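PDB 2VK9: alpha-toxin from Clostridium novyi, which belongs to the large clostridial toxins of the TcdA/TcdB family and carries a catalytic domain of the GT-A class behind an N-terminal helical region. Local coordinates for residues Gly107-Gln112 / Asn229-Ile234; Ser137-Thr142 / Asn221-Asn226; Asn141-Ala146 / Asn207-Tyr212. All coordinates share one frame; numbering follows the deposited sequence.

In the fold
All three contacts belong to the catalytic glycosyltransferase region and lie on the same side of the chain's centre, their own centres about 23 to 27 Å from it. Helix 217-234 serves interactions 1 and 2: its C-terminal part meets the loop before helix 111-123, and its middle meets the start of helix 140-157. Interaction 3 takes over on helix 140-157, sharing N141 and T142 with interaction 2, and turns to helix 201-213, which directly precedes helix 217-234 in the chain. The centre of interaction 2 is about 11 Å from those of the other two, which are about 21 Å apart. Polar bonds feature in interactions 1 and 2, whereas interaction 3 is joined by apolar side chains.

Interaction 1 of 3, residues Gly107-Gln112 / Asn229-Ile234; sequences GPISDQ and NKMIAI
K230, near the C-terminal end of helix 217-234, reaches with its ammonium group for two acceptors on the 107-112 segment. One is the backbone carbonyl of I109, whose O lies 2.8 Å from K230 NZ; the donor stands 35° off the carbonyl plane. The other is the carboxylate of D111, whose OD1 forms a salt bridge of 2.6 Å with K230 NZ and is met nearly along its C-O axis. The lysine chain is fully extended beyond CG and crosses both I109 and D111 at about a right angle.

Nearer the backbone of helix 217-234 the contact is apolar. I109 turns its CG2 branch to the helix, where this methyl packs 3.8 Å from K230 CD and equally close to M231 SD. I234 adds a looser touch, its CD1 lying 4.3 Å from I109 CG2. M231 brings its sulfur in through bends at chi2 and chi3 (-54° and -76°), which fold the chain back toward I109. L114 of helix 111-123 packs against I109, K230 and I234, while L131 of strand 128-133 touches I109 and I234.

S110 is the N-cap residue, so D111 opens the helix, where a negative side chain would be expected to suit the helix dipole. With carboxylate and carbonyl both drawn to one ammonium, the charged state of K230 is probably favoured, and its alkyl chain borders the buried I109.

Interaction 2 of 3, residues Ser137-Thr142 / Asn221-Asn226; sequences SLLVNT and NNQKEN
L139 and K224 meet at about a right angle, the branched end of the leucine set against the aliphatic part of the lysine. L139 CG and K224 CG are 3.8 Å apart, and the CD1 methyl of L139 reaches on to K224 CD at the same distance. The lysine bends at chi3 (58°), and its end leads away from the 137-142 segment, leaving the methylenes near its base to make the contact. The other methyl of L139, CD2, lies 4.1 Å from Q223 CB and so bridges two successive residues of the helix. L138 approaches the backbone instead, with its CD1 4.1 Å from K224 O.

The polar link lies in the first turn of helix 140-157. T142 and Q223 cross obliquely, and the threonine hydroxyl donates from OG1 to Q223 OE1 over 2.7 Å. The donor sits in the carbonyl plane of the amide, at a C=O...donor angle of 146°. Q223 starts with CG beside its backbone N (chi1 -84°) and then runs out straight, which carries its amide across to the threonine.

L139 is the N-cap residue of helix 140-157, and the loop before it is tied to two helices: L138 N bonds to D202 OD1 of helix 201-213, while L138 O accepts from N227 ND2 of helix 217-234. I206 of helix 201-213 touches both L139 and K224. The contact thus joins the loop that follows strand 128-133, and the first turn of the next helix, to the middle of helix 217-234, with helix 201-213 alongside.

Interaction 3 of 3, residues Asn141-Ala146 / Asn207-Tyr212; sequences NTLKTA and NFLSNY
L143 places its CG anti to the backbone N (chi1 171°), whereas L209 keeps its CG beside the backbone N (chi1 -66°); these choices bring L143 CD1 and L209 CD2 to 3.9 Å from each other. L209 then forks over helix 140-157. Its CD2 methyl packs against A146 CB at 3.7 Å, and its CD1 meets the CG2 methyl of T142 at 4.0 Å, on a branch distinct from the hydroxyl, which is bonded to Q223. One leucine therefore spans a full turn of the facing helix, from T142 to A146.

F208 extends the contact from the same L143 methyl. The two side chains cross at about a right angle, and L143 CD1 comes obliquely to the ring, 3.7 Å from F208 CD2. Farther round the phenyl group, F208 CE1 lies over one face of the Y212 ring, offset toward its rim.

The helix axes of 141-146 and 207-212 run in broadly the same direction, 32° apart, and approach to 11.2 Å, a spacing across which these side chains, with the T142 methyl, meet. The interface is buried. L188 of helix 173-195 touches both L143 and F208, and L220 of helix 217-234 touches T142 and L209, which places the pair among four helices; Y215, in the connection between helices 201-213 and 217-234, packs on A146 and L209.

Interaction 1 of 3, residues Gly107-Gln112 / Asn229-Ile234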
# COMPACT_ATOMS: atom_id res chain seq x y z
N GLY A 107 -8.15 -1.15 -17.03
CA GLY A 107 -7.56 -1.03 -18.36
C GLY A 107 -6.93 -2.32 -18.84
O GLY A 107 -7.02 -3.35 -18.17
N PRO A 108 -6.29 -2.28 -20.02
CA PRO A 108 -5.68 -3.50 -20.55
C PRO A 108 -4.47 -3.92 -19.73
O PRO A 108 -3.71 -3.07 -19.26
CB PRO A 108 -5.25 -3.09 -21.95
CG PRO A 108 -5.03 -1.61 -21.85
CD PRO A 108 -6.10 -1.13 -20.92
N ILE A 109 -4.30 -5.23 -19.53
CA ILE A 109 -3.11 -5.72 -18.87
C ILE A 109 -1.97 -5.76 -19.91
O ILE A 109 -2.23 -5.90 -21.11
CB ILE A 109 -3.37 -7.08 -18.16
CG1 ILE A 109 -2.24 -7.43 -17.19
CG2 ILE A 109 -3.63 -8.20 -19.17
CD1 ILE A 109 -2.57 -8.59 -16.25
N SER A 110 -0.73 -5.57 -19.47
CA SER A 110 0.41 -5.59 -20.38
C SER A 110 0.88 -7.02 -20.59
O SER A 110 0.52 -7.91 -19.82
CB SER A 110 1.55 -4.73 -19.85
OG SER A 110 2.25 -5.39 -18.83
N ASP A 111 1.66 -7.23 -21.65
CA ASP A 111 2.17 -8.55 -21.97
C ASP A 111 3.28 -9.00 -21.03
O ASP A 111 3.46 -10.19 -20.81
CB ASP A 111 2.63 -8.62 -23.43
CG ASP A 111 1.47 -8.60 -24.42
OD1 ASP A 111 0.30 -8.55 -23.97
OD2 ASP A 111 1.73 -8.64 -25.64
N GLN A 112 4.02 -8.04 -20.47
CA GLN A 112 5.02 -8.39 -19.46
C GLN A 112 4.36 -8.98 -18.23
O GLN A 112 4.84 -9.97 -17.68
CB GLN A 112 5.86 -7.18 -19.06
CG GLN A 112 6.90 -6.76 -20.07
CD GLN A 112 6.36 -5.77 -21.11
OE1 GLN A 112 5.14 -5.57 -21.25
NE2 GLN A 112 7.28 -5.15 -21.85
N ASN A 229 -11.65 -9.45 -23.27
CA ASN A 229 -11.23 -10.71 -23.89
C ASN A 229 -9.84 -11.14 -23.43
O ASN A 229 -9.57 -12.34 -23.29
CB ASN A 229 -11.25 -10.62 -25.42
CG ASN A 229 -12.65 -10.56 -25.98
OD1 ASN A 229 -13.64 -10.83 -25.30
ND2 ASN A 229 -12.74 -10.19 -27.24
N LYS A 230 -8.97 -10.17 -23.20
CA LYS A 230 -7.64 -10.48 -22.74
C LYS A 230 -7.72 -11.06 -21.33
O LYS A 230 -7.08 -12.07 -21.04
CB LYS A 230 -6.75 -9.25 -22.81
CG LYS A 230 -5.28 -9.59 -22.76
CD LYS A 230 -4.40 -8.38 -22.90
CE LYS A 230 -2.96 -8.84 -23.06
NZ LYS A 230 -2.02 -7.71 -23.21
N MET A 231 -8.52 -10.44 -20.47
CA MET A 231 -8.71 -10.93 -19.11
C MET A 231 -9.36 -12.32 -19.08
O MET A 231 -8.95 -13.17 -18.29
CB MET A 231 -9.51 -9.92 -18.29
CG MET A 231 -8.95 -8.50 -18.27
SD MET A 231 -7.21 -8.39 -17.78
CE MET A 231 -7.30 -8.60 -16.00
N ILE A 232 -10.35 -12.56 -19.95
CA ILE A 232 -10.93 -13.90 -20.10
C ILE A 232 -9.89 -14.94 -20.48
O ILE A 232 -9.91 -16.05 -19.96
CB ILE A 232 -12.09 -13.96 -21.13
CG1 ILE A 232 -13.34 -13.28 -20.59
CG2 ILE A 232 -12.45 -15.39 -21.46
CD1 ILE A 232 -14.21 -12.67 -21.67
N ALA A 233 -8.98 -14.56 -21.36
CA ALA A 233 -7.96 -15.46 -21.88
C ALA A 233 -6.96 -15.91 -20.83
O ALA A 233 -6.40 -17.00 -20.95
CB ALA A 233 -7.25 -14.83 -23.05
N ILE A 234 -6.71 -15.07 -19.83
CA ILE A 234 -5.76 -15.41 -18.76
C ILE A 234 -6.49 -16.04 -17.57
O ILE A 234 -5.86 -16.53 -16.64
CB ILE A 234 -4.94 -14.19 -18.28
CG1 ILE A 234 -5.87 -13.07 -17.82
CG2 ILE A 234 -4.04 -13.72 -19.38
CD1 ILE A 234 -5.17 -11.79 -17.47

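Interaction 2 of 3, residues Ser137-Thr142 / Asn221-Asn226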
# COMPACT_ATOMS: atom_id res chain seq x y z
N SER A 137 -15.46 -2.03 -15.01
CA SER A 137 -14.72 -0.78 -15.03
C SER A 137 -13.36 -1.01 -15.68
O SER A 137 -12.35 -1.23 -14.99
CB SER A 137 -14.60 -0.21 -13.62
OG SER A 137 -13.55 -0.84 -12.92
N LEU A 138 -13.36 -0.97 -17.01
CA LEU A 138 -12.20 -1.34 -17.81
C LEU A 138 -11.74 -0.15 -18.63
O LEU A 138 -10.85 -0.26 -19.49
CB LEU A 138 -12.57 -2.50 -18.74
CG LEU A 138 -12.61 -3.90 -18.18
CD1 LEU A 138 -13.49 -4.78 -19.04
CD2 LEU A 138 -11.23 -4.45 -18.13
N LEU A 139 -12.37 0.99 -18.37
CA LEU A 139 -12.12 2.19 -19.13
C LEU A 139 -11.64 3.32 -18.24
O LEU A 139 -11.53 4.46 -18.69
CB LEU A 139 -13.39 2.61 -19.86
CG LEU A 139 -13.91 1.71 -20.98
CD1 LEU A 139 -15.21 2.31 -21.50
CD2 LEU A 139 -12.86 1.56 -22.09
N VAL A 140 -11.35 3.00 -16.98
CA VAL A 140 -10.95 4.01 -16.02
C VAL A 140 -9.64 4.67 -16.44
O VAL A 140 -9.48 5.89 -16.37
CB VAL A 140 -10.84 3.44 -14.60
CG1 VAL A 140 -10.60 4.55 -13.60
CG2 VAL A 140 -12.11 2.67 -14.23
N ASN A 141 -8.70 3.86 -16.90
CA ASN A 141 -7.45 4.36 -17.40
C ASN A 141 -7.63 5.30 -18.60
O ASN A 141 -7.00 6.35 -18.67
CB ASN A 141 -6.54 3.20 -17.77
CG ASN A 141 -5.22 3.65 -18.30
OD1 ASN A 141 -4.47 4.33 -17.61
ND2 ASN A 141 -4.93 3.30 -19.54
N THR A 142 -8.49 4.91 -19.55
CA THR A 142 -8.85 5.78 -20.68
C THR A 142 -9.51 7.07 -20.19
O THR A 142 -9.23 8.15 -20.72
CB THR A 142 -9.75 5.05 -21.70
OG1 THR A 142 -8.92 4.30 -22.58
CG2 THR A 142 -10.57 6.03 -22.54
N ASN A 221 -16.35 1.15 -27.11
CA ASN A 221 -16.87 -0.21 -27.04
C ASN A 221 -15.83 -1.24 -27.45
O ASN A 221 -15.73 -2.29 -26.83
CB ASN A 221 -18.10 -0.36 -27.93
CG ASN A 221 -19.31 0.40 -27.40
OD1 ASN A 221 -19.38 0.77 -26.23
ND2 ASN A 221 -20.29 0.59 -28.28
N ASN A 222 -15.06 -0.94 -28.49
CA ASN A 222 -14.03 -1.86 -28.96
C ASN A 222 -12.90 -2.04 -27.94
O ASN A 222 -12.40 -3.16 -27.76
CB ASN A 222 -13.50 -1.39 -30.31
CG ASN A 222 -12.51 -2.38 -30.94
OD1 ASN A 222 -12.89 -3.45 -31.41
ND2 ASN A 222 -11.24 -2.00 -30.96
N GLN A 223 -12.51 -0.96 -27.27
CA GLN A 223 -11.49 -1.03 -26.22
C GLN A 223 -11.91 -1.96 -25.08
O GLN A 223 -11.13 -2.82 -24.67
CB GLN A 223 -11.18 0.34 -25.66
CG GLN A 223 -10.19 1.16 -26.44
CD GLN A 223 -9.98 2.53 -25.78
OE1 GLN A 223 -9.61 2.62 -24.60
NE2 GLN A 223 -10.23 3.60 -26.55
N LYS A 224 -13.13 -1.76 -24.59
CA LYS A 224 -13.78 -2.64 -23.63
C LYS A 224 -13.68 -4.14 -23.96
O LYS A 224 -13.22 -4.91 -23.11
CB LYS A 224 -15.25 -2.29 -23.50
CG LYS A 224 -15.58 -1.35 -22.37
CD LYS A 224 -17.03 -0.88 -22.49
CE LYS A 224 -18.02 -2.05 -22.51
NZ LYS A 224 -19.38 -1.63 -22.93
N GLU A 225 -14.14 -4.54 -25.15
CA GLU A 225 -14.13 -5.96 -25.54
C GLU A 225 -12.71 -6.46 -25.54
O GLU A 225 -12.42 -7.50 -24.96
CB GLU A 225 -14.70 -6.21 -26.94
CG GLU A 225 -16.21 -6.21 -27.05
CD GLU A 225 -16.91 -7.12 -26.05
OE1 GLU A 225 -16.71 -8.36 -26.11
OE2 GLU A 225 -17.70 -6.59 -25.23
N ASN A 226 -11.83 -5.70 -26.20
CA ASN A 226 -10.43 -6.06 -26.22
C ASN A 226 -9.89 -6.28 -24.81
O ASN A 226 -9.39 -7.36 -24.50
CB ASN A 226 -9.62 -5.02 -26.99
CG ASN A 226 -9.84 -5.10 -28.49
OD1 ASN A 226 -10.29 -6.12 -29.01
ND2 ASN A 226 -9.54 -4.01 -29.20

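Interaction 3 of 3, residues Asn141-Ala146 / Asn207-Tyr212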
# COMPACT_ATOMS: atom_id res chain seq x y z
N ASN A 141 -8.70 3.86 -16.90
CA ASN A 141 -7.45 4.36 -17.40
C ASN A 141 -7.63 5.30 -18.60
O ASN A 141 -7.00 6.35 -18.67
CB ASN A 141 -6.54 3.20 -17.77
CG ASN A 141 -5.22 3.65 -18.30
OD1 ASN A 141 -4.47 4.33 -17.61
ND2 ASN A 141 -4.93 3.30 -19.54
N THR A 142 -8.49 4.91 -19.55
CA THR A 142 -8.85 5.78 -20.68
C THR A 142 -9.51 7.07 -20.19
O THR A 142 -9.23 8.15 -20.72
CB THR A 142 -9.75 5.05 -21.70
OG1 THR A 142 -8.92 4.30 -22.58
CG2 THR A 142 -10.57 6.03 -22.54
N LEU A 143 -10.37 6.95 -19.18
CA LEU A 143 -11.02 8.12 -18.59
C LEU A 143 -10.02 9.09 -17.97
O LEU A 143 -10.12 10.29 -18.20
CB LEU A 143 -12.07 7.71 -17.55
CG LEU A 143 -12.65 8.86 -16.71
CD1 LEU A 143 -13.48 9.80 -17.56
CD2 LEU A 143 -13.46 8.34 -15.54
N LYS A 144 -9.06 8.58 -17.19
CA LYS A 144 -8.05 9.44 -16.56
C LYS A 144 -7.23 10.21 -17.59
O LYS A 144 -7.05 11.42 -17.48
CB LYS A 144 -7.12 8.65 -15.64
CG LYS A 144 -6.23 9.54 -14.79
CD LYS A 144 -5.17 8.76 -14.09
CE LYS A 144 -4.22 9.68 -13.35
NZ LYS A 144 -3.01 8.94 -12.94
N THR A 145 -6.74 9.48 -18.60
CA THR A 145 -6.04 10.07 -19.72
C THR A 145 -6.90 11.17 -20.34
O THR A 145 -6.43 12.30 -20.52
CB THR A 145 -5.67 9.01 -20.79
OG1 THR A 145 -4.74 8.08 -20.23
CG2 THR A 145 -5.05 9.66 -22.03
N ALA A 146 -8.15 10.86 -20.64
CA ALA A 146 -9.04 11.83 -21.26
C ALA A 146 -9.10 13.10 -20.42
O ALA A 146 -8.90 14.19 -20.94
CB ALA A 146 -10.42 11.24 -21.48
N ASN A 207 -20.76 7.26 -21.46
CA ASN A 207 -21.71 8.37 -21.49
C ASN A 207 -20.98 9.71 -21.37
O ASN A 207 -21.22 10.64 -22.16
CB ASN A 207 -22.74 8.21 -20.37
CG ASN A 207 -24.04 8.92 -20.68
OD1 ASN A 207 -24.09 10.14 -20.70
ND2 ASN A 207 -25.10 8.15 -20.89
N PHE A 208 -20.09 9.78 -20.39
CA PHE A 208 -19.36 11.00 -20.07
C PHE A 208 -18.43 11.44 -21.20
O PHE A 208 -18.42 12.61 -21.57
CB PHE A 208 -18.57 10.79 -18.78
CG PHE A 208 -17.73 11.96 -18.38
CD1 PHE A 208 -18.33 13.11 -17.85
CD2 PHE A 208 -16.35 11.91 -18.51
CE1 PHE A 208 -17.56 14.20 -17.47
CE2 PHE A 208 -15.56 12.99 -18.13
CZ PHE A 208 -16.16 14.15 -17.62
N LEU A 209 -17.68 10.50 -21.76
CA LEU A 209 -16.71 10.83 -22.79
C LEU A 209 -17.35 11.22 -24.12
O LEU A 209 -16.77 12.01 -24.86
CB LEU A 209 -15.70 9.71 -22.99
CG LEU A 209 -14.77 9.45 -21.81
CD1 LEU A 209 -13.75 8.40 -22.17
CD2 LEU A 209 -14.08 10.72 -21.35
N SER A 210 -18.52 10.68 -24.44
CA SER A 210 -19.19 11.02 -25.70
C SER A 210 -19.99 12.32 -25.61
O SER A 210 -19.99 13.12 -26.55
CB SER A 210 -20.11 9.91 -26.15
OG SER A 210 -21.25 9.84 -25.31
N ASN A 211 -20.69 12.53 -24.50
CA ASN A 211 -21.46 13.76 -24.32
C ASN A 211 -20.62 15.00 -23.99
O ASN A 211 -20.99 16.09 -24.39
CB ASN A 211 -22.58 13.57 -23.29
CG ASN A 211 -23.65 12.60 -23.77
OD1 ASN A 211 -24.42 12.89 -24.69
ND2 ASN A 211 -23.69 11.43 -23.15
N TYR A 212 -19.51 14.83 -23.29
CA TYR A 212 -18.69 15.98 -22.88
C TYR A 212 -17.50 16.25 -23.79
O TYR A 212 -17.17 17.41 -24.02
CB TYR A 212 -18.25 15.86 -21.42
CG TYR A 212 -19.32 16.29 -20.44
CD1 TYR A 212 -20.40 15.46 -20.14
CD2 TYR A 212 -19.25 17.54 -19.82
CE1 TYR A 212 -21.40 15.85 -19.23
CE2 TYR A 212 -20.24 17.95 -18.91
CZ TYR A 212 -21.31 17.10 -18.62
OH TYR A 212 -22.28 17.51 -17.72